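Local structure of exotoxin (Staphylococcus aureus subsp. aureus, 3URY) at residues L17-E22 with V39-I44; T32-N37 with Y57-H62; V65-V70 with G84-S89; D95-V100 with E117-K122. The protein is a superantigen-like exotoxin of OB-fold and beta-grasp domains that, like its relatives, probably acts on host immune factors, its own target being unknown. One frame throughout, in Å; residues are numbered along the deposited sequence.

In the fold
All four contacts lie in the two-domain fold of the superantigen-like toxins. Contacts 1, 2 and 3 belong to the OB-fold domain and contact 4 to the beta-grasp domain. Contact 3 is the buried one, a strand pairing held by backbone bonds. Contact 4 is also a strand pairing, but one of its faces carries charged side chains. Contact 1 lies at the surface and joins strand 17-20 to a loop through a ring face and a water. Contact 2 is partly buried and combines an arginine grip with methionine packing. Strand 17-20 of contact 1 pairs with strand 65-69 of contact 3. Contacts 3 and 4 meet across the domains where Lys122 bridges to Asp66.

Contact 1 (L17-E22 with V39-I44); sequences LEFKNE and VPDYFI
Phe19 and Pro40 carry this contact between edge strand 17-20 of the OB-fold sheet and the loop that joins strands 34-38 and 45-49. From CB of Phe19 the side chain runs toward the loop. Its CG lies anti to the carbonyl carbon (chi1 -64°), and this sets the ring beneath the proline. CG of Phe19 is 3.8 Å from CG of Pro40. CD1 comes closest to the proline CB, at 3.6 Å. CE1, CE2 and CZ all lie near the same proline CG. That atom therefore sits over the middle of the ring, 3.5 Å from the Phe19 ring centroid and 2° off the normal, a CH-pi contact. At CZ, OD2 of Asp41 approaches the ring obliquely, at 4.2 Å, the ring and carboxylate planes 72° apart. This OD2 is hydrogen-bonded to Tyr45, which also meets the Phe19 ring.

The Glu22 side chain crosses that of Pro40 at about a right angle. It bends at chi2, and OE2 lies 3.5 Å from CB of Pro40. OE1 of Glu22 accepts a long bond of 3.3 Å from a water, and the water oxygen accepts from N of Val39 at 2.7 Å. With no direct hydrogen bond, strand and loop are joined by CH-pi and van der Waals packing of Pro40 on Phe19, and their polar link is indirect, through that water.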
loop_
_atom_site.group_PDB
_atom_site.type_symbol
_atom_site.label_atom_id
_atom_site.label_comp_id
_atom_site.label_asym_id
_atom_site.label_seq_id
_atom_site.Cartn_x
_atom_site.Cartn_y
_atom_site.Cartn_z
ATOM N N LEU A 17 3.405 -3.432 -8.880
ATOM C CA LEU A 17 2.828 -3.305 -10.235
ATOM C C LEU A 17 1.521 -2.578 -9.996
ATOM O O LEU A 17 0.918 -2.720 -8.893
ATOM C CB LEU A 17 2.562 -4.702 -10.815
ATOM C CG LEU A 17 3.791 -5.598 -11.065
ATOM C CD1 LEU A 17 3.335 -7.056 -11.226
ATOM C CD2 LEU A 17 4.504 -5.046 -12.288
ATOM N N GLU A 18 1.061 -1.812 -10.985
ATOM C CA GLU A 18 -0.203 -1.078 -10.877
ATOM C C GLU A 18 -1.051 -1.424 -12.072
ATOM O O GLU A 18 -0.595 -1.298 -13.196
ATOM C CB GLU A 18 0.064 0.432 -10.838
ATOM C CG GLU A 18 0.919 0.821 -9.651
ATOM C CD GLU A 18 1.253 2.291 -9.589
ATOM O OE1 GLU A 18 0.401 3.109 -10.001
ATOM O OE2 GLU A 18 2.358 2.612 -9.096
ATOM N N PHE A 19 -2.222 -1.982 -11.836
ATOM C CA PHE A 19 -3.079 -2.356 -12.929
ATOM C C PHE A 19 -4.326 -1.513 -12.820
ATOM O O PHE A 19 -4.990 -1.551 -11.813
ATOM C CB PHE A 19 -3.284 -3.859 -12.918
ATOM C CG PHE A 19 -1.962 -4.650 -13.156
ATOM C CD1 PHE A 19 -1.210 -4.417 -14.273
ATOM C CD2 PHE A 19 -1.566 -5.623 -12.302
ATOM C CE1 PHE A 19 -0.037 -5.131 -14.535
ATOM C CE2 PHE A 19 -0.429 -6.362 -12.533
ATOM C CZ PHE A 19 0.369 -6.069 -13.621
ATOM N N LYS A 20 -4.596 -0.717 -13.852
ATOM C CA LYS A 20 -5.729 0.168 -13.856
ATOM C C LYS A 20 -6.796 -0.156 -14.943
ATOM O O LYS A 20 -6.503 -0.740 -15.998
ATOM C CB LYS A 20 -5.243 1.616 -13.978
ATOM C CG LYS A 20 -4.364 2.118 -12.820
ATOM C CD LYS A 20 -3.931 3.576 -13.022
ATOM C CE LYS A 20 -2.977 4.065 -11.923
ATOM N NZ LYS A 20 -1.717 3.259 -11.792
ATOM N N ASN A 21 -8.058 0.190 -14.642
ATOM C CA ASN A 21 -9.156 0.008 -15.617
ATOM C C ASN A 21 -9.249 -1.397 -16.107
ATOM O O ASN A 21 -9.345 -1.682 -17.297
ATOM C CB ASN A 21 -9.034 1.028 -16.770
ATOM C CG ASN A 21 -9.186 2.469 -16.271
ATOM O OD1 ASN A 21 -9.844 2.730 -15.245
ATOM N ND2 ASN A 21 -8.517 3.395 -16.930
ATOM N N GLU A 22 -9.219 -2.282 -15.125
ATOM C CA GLU A 22 -9.261 -3.692 -15.332
ATOM C C GLU A 22 -10.561 -4.292 -14.941
ATOM O O GLU A 22 -11.435 -3.627 -14.395
ATOM C CB GLU A 22 -8.178 -4.312 -14.473
ATOM C CG GLU A 22 -6.825 -4.136 -15.140
ATOM C CD GLU A 22 -6.700 -4.962 -16.415
ATOM O OE1 GLU A 22 -7.561 -5.869 -16.653
ATOM O OE2 GLU A 22 -5.699 -4.728 -17.141
ATOM N N VAL A 39 -6.273 -10.194 -14.996
ATOM C CA VAL A 39 -5.475 -10.685 -16.123
ATOM C C VAL A 39 -5.115 -9.543 -17.056
ATOM O O VAL A 39 -5.712 -9.342 -18.124
ATOM C CB VAL A 39 -6.220 -11.846 -16.838
ATOM C CG1 VAL A 39 -5.362 -12.463 -17.915
ATOM C CG2 VAL A 39 -6.641 -12.904 -15.815
ATOM N N PRO A 40 -4.046 -8.829 -16.691
ATOM C CA PRO A 40 -3.644 -7.664 -17.455
ATOM C C PRO A 40 -2.696 -7.931 -18.544
ATOM O O PRO A 40 -2.558 -7.099 -19.421
ATOM C CB PRO A 40 -2.919 -6.784 -16.395
ATOM C CG PRO A 40 -2.526 -7.717 -15.288
ATOM C CD PRO A 40 -3.281 -9.005 -15.436
ATOM N N ASP A 41 -2.036 -9.085 -18.443
ATOM C CA ASP A 41 -0.968 -9.545 -19.329
ATOM C C ASP A 41 -1.088 -11.087 -19.531
ATOM O O ASP A 41 -2.199 -11.598 -19.681
ATOM C CB ASP A 41 0.358 -9.113 -18.667
ATOM C CG ASP A 41 0.457 -9.498 -17.141
ATOM O OD1 ASP A 41 -0.344 -10.335 -16.613
ATOM O OD2 ASP A 41 1.377 -8.951 -16.452
ATOM N N TYR A 42 -0.002 -11.849 -19.673
ATOM C CA TYR A 42 -0.173 -13.249 -19.787
ATOM C C TYR A 42 -0.170 -14.003 -18.461
ATOM O O TYR A 42 -0.024 -15.233 -18.488
ATOM C CB TYR A 42 0.887 -13.841 -20.717
ATOM C CG TYR A 42 0.474 -13.699 -22.124
ATOM C CD1 TYR A 42 0.638 -12.495 -22.818
ATOM C CD2 TYR A 42 -0.124 -14.763 -22.784
ATOM C CE1 TYR A 42 0.193 -12.366 -24.125
ATOM C CE2 TYR A 42 -0.526 -14.652 -24.110
ATOM C CZ TYR A 42 -0.374 -13.458 -24.771
ATOM O OH TYR A 42 -0.733 -13.419 -26.095
ATOM N N PHE A 43 -0.488 -13.309 -17.346
ATOM C CA PHE A 43 -0.416 -13.900 -16.057
ATOM C C PHE A 43 -1.721 -13.655 -15.425
ATOM O O PHE A 43 -2.414 -12.688 -15.796
ATOM C CB PHE A 43 0.671 -13.239 -15.198
ATOM C CG PHE A 43 2.047 -13.570 -15.633
ATOM C CD1 PHE A 43 2.566 -14.803 -15.336
ATOM C CD2 PHE A 43 2.834 -12.645 -16.322
ATOM C CE1 PHE A 43 3.881 -15.150 -15.737
ATOM C CE2 PHE A 43 4.143 -12.958 -16.703
ATOM C CZ PHE A 43 4.665 -14.219 -16.419
ATOM N N ILE A 44 -2.063 -14.538 -14.507
ATOM C CA ILE A 44 -3.323 -14.436 -13.785
ATOM C C ILE A 44 -2.967 -14.065 -12.356
ATOM O O ILE A 44 -2.332 -14.826 -11.671
ATOM C CB ILE A 44 -4.111 -15.775 -13.866
ATOM C CG1 ILE A 44 -4.274 -16.255 -15.347
ATOM C CG2 ILE A 44 -5.449 -15.618 -13.170
ATOM C CD1 ILE A 44 -4.961 -17.625 -15.467
HETATM O O HOH W 1 -8.521 -8.842 -15.722
#

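Contact 2 (T32-N37 with Y57-H62); sequences TIRFMN and YGEGVH
Arg34 grips the backbone carbonyl of Tyr57 and so ties strand 34-38 of the OB-fold to the turn between helix 53-56 and edge strand 60-63. NH2 of Arg34 gives a nearly straight bond of 2.7 Å to O of Tyr57. The oxygen lies in the guanidinium plane and is met on a lone pair. NH1 adds a weak bond to the same oxygen. NE of Arg34 forms a salt bridge of 3.5 Å with OE2 of Glu59, the two flat groups turned 39° apart. Asp54 is a second acidic partner, at NH1, so the charge of Arg34 is probably balanced by two carboxylates.

The turn is also braced from within. NE2 of His62 donates to O of Gly58 at 2.7 Å, with the oxygen in the plane of the imidazole.

Packing lies further along the strand. Met36 extends with CG anti to the backbone N (chi1 179°) and bends only at chi3. This brings its methyl over the Tyr57 ring in a CH-pi contact. SD of Met36 stands above the same face at a distance, 5.3 Å from the Tyr57 ring centroid, a Met-aromatic contact. Ile86 touches both side chains. CE of Met36 is offset toward the ring's rim, 3.7 Å from CG of Tyr57.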
loop_
_atom_site.group_PDB
_atom_site.type_symbol
_atom_site.label_atom_id
_atom_site.label_comp_id
_atom_site.label_asym_id
_atom_site.label_seq_id
_atom_site.Cartn_x
_atom_site.Cartn_y
_atom_site.Cartn_z
ATOM N N THR A 32 -9.470 -21.174 2.488
ATOM C CA THR A 32 -9.973 -20.370 3.617
ATOM C C THR A 32 -10.247 -18.883 3.349
ATOM O O THR A 32 -10.828 -18.212 4.190
ATOM C CB THR A 32 -9.107 -20.556 4.884
ATOM O OG1 THR A 32 -7.737 -20.380 4.531
ATOM C CG2 THR A 32 -9.304 -21.982 5.521
ATOM N N ILE A 33 -9.784 -18.362 2.228
ATOM C CA ILE A 33 -10.081 -16.971 1.807
ATOM C C ILE A 33 -10.444 -16.989 0.321
ATOM O O ILE A 33 -10.218 -17.993 -0.350
ATOM C CB ILE A 33 -8.915 -15.944 2.000
ATOM C CG1 ILE A 33 -7.684 -16.320 1.150
ATOM C CG2 ILE A 33 -8.602 -15.771 3.479
ATOM C CD1 ILE A 33 -6.560 -15.293 1.254
ATOM N N ARG A 34 -10.969 -15.879 -0.193
ATOM C CA ARG A 34 -11.376 -15.765 -1.583
ATOM C C ARG A 34 -10.412 -14.856 -2.316
ATOM O O ARG A 34 -9.713 -14.091 -1.676
ATOM C CB ARG A 34 -12.782 -15.233 -1.646
ATOM C CG ARG A 34 -13.760 -16.170 -0.978
ATOM C CD ARG A 34 -15.135 -15.556 -0.716
ATOM N NE ARG A 34 -15.735 -14.943 -1.893
ATOM C CZ ARG A 34 -16.030 -13.650 -2.038
ATOM N NH1 ARG A 34 -15.853 -12.759 -1.051
ATOM N NH2 ARG A 34 -16.565 -13.254 -3.181
ATOM N N PHE A 35 -10.347 -15.000 -3.636
ATOM C CA PHE A 35 -9.468 -14.229 -4.490
ATOM C C PHE A 35 -10.161 -13.565 -5.663
ATOM O O PHE A 35 -11.153 -14.102 -6.205
ATOM C CB PHE A 35 -8.379 -15.129 -5.071
ATOM C CG PHE A 35 -7.559 -15.835 -4.034
ATOM C CD1 PHE A 35 -6.401 -15.243 -3.509
ATOM C CD2 PHE A 35 -7.950 -17.062 -3.553
ATOM C CE1 PHE A 35 -5.640 -15.885 -2.550
ATOM C CE2 PHE A 35 -7.196 -17.720 -2.563
ATOM C CZ PHE A 35 -6.054 -17.125 -2.046
ATOM N N MET A 36 -9.639 -12.393 -6.052
ATOM C CA MET A 36 -10.120 -11.725 -7.232
ATOM C C MET A 36 -9.004 -11.990 -8.222
ATOM O O MET A 36 -7.805 -11.680 -7.935
ATOM C CB MET A 36 -10.301 -10.231 -7.058
ATOM C CG MET A 36 -10.796 -9.511 -8.327
ATOM S SD MET A 36 -10.986 -7.719 -8.215
ATOM C CE MET A 36 -12.388 -7.737 -7.153
ATOM N N ASN A 37 -9.362 -12.601 -9.352
ATOM C CA ASN A 37 -8.414 -12.806 -10.433
ATOM C C ASN A 37 -8.322 -11.564 -11.356
ATOM O O ASN A 37 -9.343 -11.006 -11.735
ATOM C CB ASN A 37 -8.812 -14.046 -11.268
ATOM C CG ASN A 37 -8.693 -15.355 -10.482
ATOM O OD1 ASN A 37 -7.610 -15.928 -10.433
ATOM N ND2 ASN A 37 -9.823 -15.859 -9.902
ATOM N N TYR A 57 -17.007 -7.671 -2.571
ATOM C CA TYR A 57 -17.005 -8.267 -3.902
ATOM C C TYR A 57 -17.508 -9.713 -3.872
ATOM O O TYR A 57 -16.857 -10.593 -3.318
ATOM C CB TYR A 57 -15.599 -8.240 -4.524
ATOM C CG TYR A 57 -14.974 -6.872 -4.642
ATOM C CD1 TYR A 57 -15.409 -5.959 -5.603
ATOM C CD2 TYR A 57 -13.936 -6.476 -3.797
ATOM C CE1 TYR A 57 -14.843 -4.687 -5.705
ATOM C CE2 TYR A 57 -13.400 -5.193 -3.875
ATOM C CZ TYR A 57 -13.837 -4.306 -4.832
ATOM O OH TYR A 57 -13.298 -3.025 -4.893
ATOM N N GLY A 58 -18.651 -9.943 -4.495
ATOM C CA GLY A 58 -19.231 -11.282 -4.585
ATOM C C GLY A 58 -18.614 -12.091 -5.716
ATOM O O GLY A 58 -17.728 -11.652 -6.460
ATOM N N GLU A 59 -19.137 -13.306 -5.884
ATOM C CA GLU A 59 -18.662 -14.189 -6.898
ATOM C C GLU A 59 -18.999 -13.513 -8.203
ATOM O O GLU A 59 -19.982 -12.787 -8.288
ATOM C CB GLU A 59 -19.290 -15.605 -6.824
ATOM C CG GLU A 59 -18.851 -16.479 -5.634
ATOM C CD GLU A 59 -19.232 -15.942 -4.230
ATOM O OE1 GLU A 59 -20.174 -15.100 -4.058
ATOM O OE2 GLU A 59 -18.566 -16.391 -3.268
ATOM N N GLY A 60 -18.184 -13.757 -9.229
ATOM C CA GLY A 60 -18.460 -13.150 -10.534
ATOM C C GLY A 60 -17.461 -12.130 -11.063
ATOM O O GLY A 60 -16.299 -12.088 -10.655
ATOM N N VAL A 61 -17.990 -11.249 -11.894
ATOM C CA VAL A 61 -17.214 -10.272 -12.612
ATOM C C VAL A 61 -17.344 -8.910 -11.962
ATOM O O VAL A 61 -18.416 -8.526 -11.509
ATOM C CB VAL A 61 -17.690 -10.176 -14.098
ATOM C CG1 VAL A 61 -16.809 -9.218 -14.890
ATOM C CG2 VAL A 61 -17.717 -11.564 -14.801
ATOM N N HIS A 62 -16.237 -8.179 -11.904
ATOM C CA HIS A 62 -16.232 -6.848 -11.330
ATOM C C HIS A 62 -15.437 -5.933 -12.206
ATOM O O HIS A 62 -14.211 -6.116 -12.368
ATOM C CB HIS A 62 -15.648 -6.873 -9.923
ATOM C CG HIS A 62 -16.467 -7.672 -8.937
ATOM N ND1 HIS A 62 -17.524 -7.153 -8.289
ATOM C CD2 HIS A 62 -16.345 -8.990 -8.502
ATOM C CE1 HIS A 62 -18.056 -8.089 -7.479
ATOM N NE2 HIS A 62 -17.334 -9.213 -7.612
#

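Contact 3 (V65-V70 with G84-S89); sequences VDVFVV and GGITKS
A beta hairpin in the core of the OB-fold domain is formed here, strand 65-69 running antiparallel to the end of strand 81-88. Asp66 and Thr87 are its hydrogen-bonded pair. N of Asp66 donates to O of Thr87 at 2.8 Å, and N of Thr87 returns a bond of equal length to O of Asp66. N of Phe68 then reaches O of Gly85. Next to this bond a water donates to both O of Phe68 and O of Gly84. Gly84 and Gly85 both have positive phi, and the backbone turned in this way presents O of Gly85 to N of Phe68.

Val67 and Ile86 share one face of the pair. CG2 of Val67 lies 4.3 Å from CG1 of Ile86, and Ile47 packs against both. The other face is polar. CB of Asp66 meets OG1 of Thr87 at 3.3 Å. This hydroxyl stands between the backbone N and the carbonyl carbon (chi1 50°), and it is bonded to Lys122. OD2 of Asp66 forms a salt bridge with the same lysine, and OD1 accepts from N of Asn21. The pair thus has an apolar face toward the barrel and a buried polar face, on which the charge of Asp66 is probably balanced by Lys122 from the other domain.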
loop_
_atom_site.group_PDB
_atom_site.type_symbol
_atom_site.label_atom_id
_atom_site.label_comp_id
_atom_site.label_asym_id
_atom_site.label_seq_id
_atom_site.Cartn_x
_atom_site.Cartn_y
_atom_site.Cartn_z
ATOM N N VAL A 65 -12.068 -1.891 -12.057
ATOM C CA VAL A 65 -11.305 -2.044 -10.839
ATOM C C VAL A 65 -9.849 -1.744 -11.159
ATOM O O VAL A 65 -9.367 -1.967 -12.299
ATOM C CB VAL A 65 -11.524 -3.413 -10.120
ATOM C CG1 VAL A 65 -12.942 -3.505 -9.565
ATOM C CG2 VAL A 65 -11.221 -4.559 -11.040
ATOM N N ASP A 66 -9.193 -1.116 -10.183
ATOM C CA ASP A 66 -7.758 -0.806 -10.216
ATOM C C ASP A 66 -7.107 -1.640 -9.092
ATOM O O ASP A 66 -7.637 -1.760 -8.007
ATOM C CB ASP A 66 -7.477 0.688 -9.932
ATOM C CG ASP A 66 -7.899 1.666 -11.074
ATOM O OD1 ASP A 66 -8.575 1.270 -12.059
ATOM O OD2 ASP A 66 -7.549 2.891 -10.948
ATOM N N VAL A 67 -5.944 -2.197 -9.327
ATOM C CA VAL A 67 -5.248 -2.916 -8.274
ATOM C C VAL A 67 -3.811 -2.479 -8.100
ATOM O O VAL A 67 -3.038 -2.336 -9.120
ATOM C CB VAL A 67 -5.229 -4.444 -8.541
ATOM C CG1 VAL A 67 -4.731 -5.180 -7.282
ATOM C CG2 VAL A 67 -6.676 -4.916 -8.873
ATOM N N PHE A 68 -3.383 -2.290 -6.852
ATOM C CA PHE A 68 -1.927 -1.960 -6.568
ATOM C C PHE A 68 -1.386 -3.295 -6.108
ATOM O O PHE A 68 -1.843 -3.873 -5.139
ATOM C CB PHE A 68 -1.762 -0.903 -5.445
ATOM C CG PHE A 68 -0.321 -0.690 -5.086
ATOM C CD1 PHE A 68 0.516 0.024 -5.916
ATOM C CD2 PHE A 68 0.222 -1.282 -3.978
ATOM C CE1 PHE A 68 1.856 0.168 -5.623
ATOM C CE2 PHE A 68 1.591 -1.192 -3.695
ATOM C CZ PHE A 68 2.403 -0.415 -4.491
ATOM N N VAL A 69 -0.422 -3.852 -6.812
ATOM C CA VAL A 69 -0.004 -5.191 -6.525
ATOM C C VAL A 69 1.492 -5.363 -5.990
ATOM O O VAL A 69 2.405 -4.718 -6.465
ATOM C CB VAL A 69 -0.056 -5.925 -7.899
ATOM C CG1 VAL A 69 0.739 -7.228 -7.922
ATOM C CG2 VAL A 69 -1.491 -6.148 -8.400
ATOM N N VAL A 70 1.701 -6.245 -5.008
ATOM C CA VAL A 70 3.032 -6.508 -4.428
ATOM C C VAL A 70 3.035 -7.990 -4.279
ATOM O O VAL A 70 2.359 -8.574 -3.412
ATOM C CB VAL A 70 3.267 -5.725 -3.088
ATOM C CG1 VAL A 70 4.541 -6.154 -2.405
ATOM C CG2 VAL A 70 3.354 -4.220 -3.289
ATOM N N GLY A 84 -5.051 -7.346 -0.886
ATOM C CA GLY A 84 -5.713 -6.067 -0.937
ATOM C C GLY A 84 -5.304 -5.233 -2.135
ATOM O O GLY A 84 -4.895 -5.772 -3.178
ATOM N N GLY A 85 -5.325 -3.912 -1.922
ATOM C CA GLY A 85 -4.944 -2.940 -2.923
ATOM C C GLY A 85 -5.915 -2.685 -4.053
ATOM O O GLY A 85 -5.562 -2.048 -5.072
ATOM N N ILE A 86 -7.175 -3.123 -3.864
ATOM C CA ILE A 86 -8.203 -2.978 -4.904
ATOM C C ILE A 86 -8.993 -1.726 -4.696
ATOM O O ILE A 86 -9.596 -1.497 -3.621
ATOM C CB ILE A 86 -9.194 -4.181 -4.876
ATOM C CG1 ILE A 86 -8.452 -5.521 -4.963
ATOM C CG2 ILE A 86 -10.216 -4.091 -5.982
ATOM C CD1 ILE A 86 -9.380 -6.671 -4.524
ATOM N N THR A 87 -9.075 -0.942 -5.753
ATOM C CA THR A 87 -9.863 0.305 -5.667
ATOM C C THR A 87 -10.775 0.432 -6.908
ATOM O O THR A 87 -10.632 -0.242 -7.907
ATOM C CB THR A 87 -8.967 1.530 -5.695
ATOM O OG1 THR A 87 -8.091 1.378 -6.799
ATOM C CG2 THR A 87 -8.106 1.725 -4.410
ATOM N N LYS A 88 -11.712 1.358 -6.832
ATOM C CA LYS A 88 -12.547 1.611 -7.951
ATOM C C LYS A 88 -11.739 2.525 -8.877
ATOM O O LYS A 88 -11.000 3.423 -8.426
ATOM C CB LYS A 88 -13.806 2.373 -7.507
ATOM C CG LYS A 88 -14.871 2.405 -8.635
ATOM C CD LYS A 88 -16.003 3.384 -8.280
ATOM C CE LYS A 88 -16.249 3.396 -6.785
ATOM N NZ LYS A 88 -17.376 4.306 -6.444
ATOM N N SER A 89 -11.914 2.311 -10.173
ATOM C CA SER A 89 -11.205 3.093 -11.181
ATOM C C SER A 89 -11.732 4.530 -11.125
ATOM O O SER A 89 -12.817 4.779 -10.590
ATOM C CB SER A 89 -11.439 2.486 -12.586
ATOM O OG SER A 89 -11.073 1.123 -12.602
HETATM O O HOH W 2 -2.818 -6.421 -4.473
#

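Contact 4 (D95-V100 with E117-K122); sequences DHKAGV and EFKITK
His96 and Ala98 pair with Ile120 and Phe118 through backbone hydrogen bonds, where strands 96-105 and 111-120 form a hairpin of the beta-grasp domain. N of His96 donates to O of Ile120 at 2.9 Å, and N of Ile120 to O of His96 at 2.7 Å. Ala98 and Phe118 exchange two more in the same way.

The face bearing these two pairs is largely apolar. His96 and Ile120 lie side by side, with CD2 of His96 3.5 Å from CD1 of Ile120. The same methyl reaches CB of Ala98. CG2 of Val100 lies against CB of Phe118, whose ring packs on helix 127-142. NE2 of His96 is bonded to O of Ile185.

Charged side chains occupy the opposite face. Lys97 runs alongside Glu117, its CD 3.1 Å from OE1 of Glu117. Its NZ, however, bends back to a salt bridge with OD1 of Asp95. OE1 of Glu117 is paired with NZ of Lys119 at 3.1 Å. The lysines touch through aliphatic parts, CG of Lys97 and CD of Lys119 at a tight 3.4 Å. NZ of Lys97 and NZ of Lys119 are 5.2 Å apart, a closeness probably eased by an acid within each lysine's own segment. The hairpin thus separates a mainly apolar face, packed on helix 127-142 and strand 185-192, from one carrying salt-bridged side chains.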
loop_
_atom_site.group_PDB
_atom_site.type_symbol
_atom_site.label_atom_id
_atom_site.label_comp_id
_atom_site.label_asym_id
_atom_site.label_seq_id
_atom_site.Cartn_x
_atom_site.Cartn_y
_atom_site.Cartn_z
ATOM N N ASP A 95 -5.455 14.961 -10.645
ATOM C CA ASP A 95 -4.110 15.481 -10.654
ATOM C C ASP A 95 -3.959 16.303 -9.384
ATOM O O ASP A 95 -4.221 17.513 -9.386
ATOM C CB ASP A 95 -3.911 16.368 -11.879
ATOM C CG ASP A 95 -2.485 16.797 -12.037
ATOM O OD1 ASP A 95 -1.634 16.347 -11.230
ATOM O OD2 ASP A 95 -2.220 17.605 -12.954
ATOM N N HIS A 96 -3.575 15.607 -8.325
ATOM C CA HIS A 96 -3.424 16.129 -6.969
ATOM C C HIS A 96 -2.081 15.753 -6.420
ATOM O O HIS A 96 -1.498 14.778 -6.833
ATOM C CB HIS A 96 -4.522 15.517 -6.083
ATOM C CG HIS A 96 -4.541 16.019 -4.651
ATOM N ND1 HIS A 96 -4.721 17.322 -4.336
ATOM C CD2 HIS A 96 -4.554 15.322 -3.441
ATOM C CE1 HIS A 96 -4.748 17.469 -2.983
ATOM N NE2 HIS A 96 -4.650 16.238 -2.437
ATOM N N LYS A 97 -1.567 16.548 -5.496
ATOM C CA LYS A 97 -0.269 16.279 -4.866
ATOM C C LYS A 97 -0.480 16.413 -3.375
ATOM O O LYS A 97 -1.452 17.036 -2.970
ATOM C CB LYS A 97 0.728 17.308 -5.364
ATOM C CG LYS A 97 1.274 16.999 -6.747
ATOM C CD LYS A 97 1.792 18.236 -7.495
ATOM C CE LYS A 97 0.660 19.056 -8.135
ATOM N NZ LYS A 97 -0.148 18.271 -9.131
ATOM N N ALA A 98 0.364 15.779 -2.561
ATOM C CA ALA A 98 0.306 15.948 -1.091
ATOM C C ALA A 98 1.749 16.148 -0.644
ATOM O O ALA A 98 2.640 15.373 -1.023
ATOM C CB ALA A 98 -0.296 14.741 -0.399
ATOM N N GLY A 99 1.976 17.172 0.176
ATOM C CA GLY A 99 3.310 17.484 0.672
ATOM C C GLY A 99 3.719 16.454 1.714
ATOM O O GLY A 99 2.875 16.015 2.497
ATOM N N VAL A 100 4.985 16.017 1.686
ATOM C CA VAL A 100 5.447 15.067 2.645
ATOM C C VAL A 100 6.565 15.700 3.474
ATOM O O VAL A 100 7.490 16.265 2.879
ATOM C CB VAL A 100 6.066 13.846 1.945
ATOM C CG1 VAL A 100 6.552 12.847 2.990
ATOM C CG2 VAL A 100 5.048 13.218 1.004
ATOM N N GLU A 117 7.002 15.520 -2.381
ATOM C CA GLU A 117 5.601 15.622 -2.669
ATOM C C GLU A 117 5.204 14.351 -3.389
ATOM O O GLU A 117 5.870 13.839 -4.309
ATOM C CB GLU A 117 5.211 16.874 -3.418
ATOM C CG GLU A 117 5.853 17.062 -4.769
ATOM C CD GLU A 117 5.373 18.358 -5.379
ATOM O OE1 GLU A 117 4.145 18.556 -5.453
ATOM O OE2 GLU A 117 6.221 19.167 -5.783
ATOM N N PHE A 118 4.129 13.844 -2.867
ATOM C CA PHE A 118 3.524 12.630 -3.272
ATOM C C PHE A 118 2.361 12.897 -4.274
ATOM O O PHE A 118 1.341 13.481 -3.923
ATOM C CB PHE A 118 3.036 11.942 -2.027
ATOM C CG PHE A 118 2.591 10.556 -2.264
ATOM C CD1 PHE A 118 3.510 9.519 -2.197
ATOM C CD2 PHE A 118 1.269 10.275 -2.588
ATOM C CE1 PHE A 118 3.078 8.223 -2.376
ATOM C CE2 PHE A 118 0.855 8.972 -2.866
ATOM C CZ PHE A 118 1.765 7.956 -2.736
ATOM N N LYS A 119 2.574 12.484 -5.520
ATOM C CA LYS A 119 1.611 12.691 -6.590
ATOM C C LYS A 119 0.487 11.664 -6.476
ATOM O O LYS A 119 0.705 10.445 -6.280
ATOM C CB LYS A 119 2.257 12.520 -7.969
ATOM C CG LYS A 119 3.564 13.251 -8.214
ATOM C CD LYS A 119 3.463 14.752 -8.028
ATOM C CE LYS A 119 4.833 15.395 -8.126
ATOM N NZ LYS A 119 4.715 16.866 -7.963
ATOM N N ILE A 120 -0.717 12.171 -6.639
ATOM C CA ILE A 120 -1.913 11.399 -6.570
ATOM C C ILE A 120 -2.649 11.573 -7.890
ATOM O O ILE A 120 -3.036 12.712 -8.287
ATOM C CB ILE A 120 -2.780 11.888 -5.407
ATOM C CG1 ILE A 120 -2.025 11.640 -4.098
ATOM C CG2 ILE A 120 -4.108 11.177 -5.404
ATOM C CD1 ILE A 120 -2.600 12.419 -2.933
ATOM N N THR A 121 -2.857 10.444 -8.563
ATOM C CA THR A 121 -3.565 10.434 -9.839
ATOM C C THR A 121 -4.794 9.551 -9.814
ATOM O O THR A 121 -5.408 9.342 -10.874
ATOM C CB THR A 121 -2.669 9.999 -11.022
ATOM O OG1 THR A 121 -2.070 8.747 -10.716
ATOM C CG2 THR A 121 -1.587 11.030 -11.306
ATOM N N LYS A 122 -5.197 9.113 -8.606
ATOM C CA LYS A 122 -6.346 8.238 -8.407
ATOM C C LYS A 122 -7.398 8.801 -7.443
ATOM O O LYS A 122 -7.067 9.303 -6.375
ATOM C CB LYS A 122 -5.864 6.880 -7.888
ATOM C CG LYS A 122 -5.345 6.000 -9.056
ATOM C CD LYS A 122 -4.919 4.590 -8.679
ATOM C CE LYS A 122 -5.893 3.825 -7.789
ATOM N NZ LYS A 122 -7.286 3.712 -8.273
#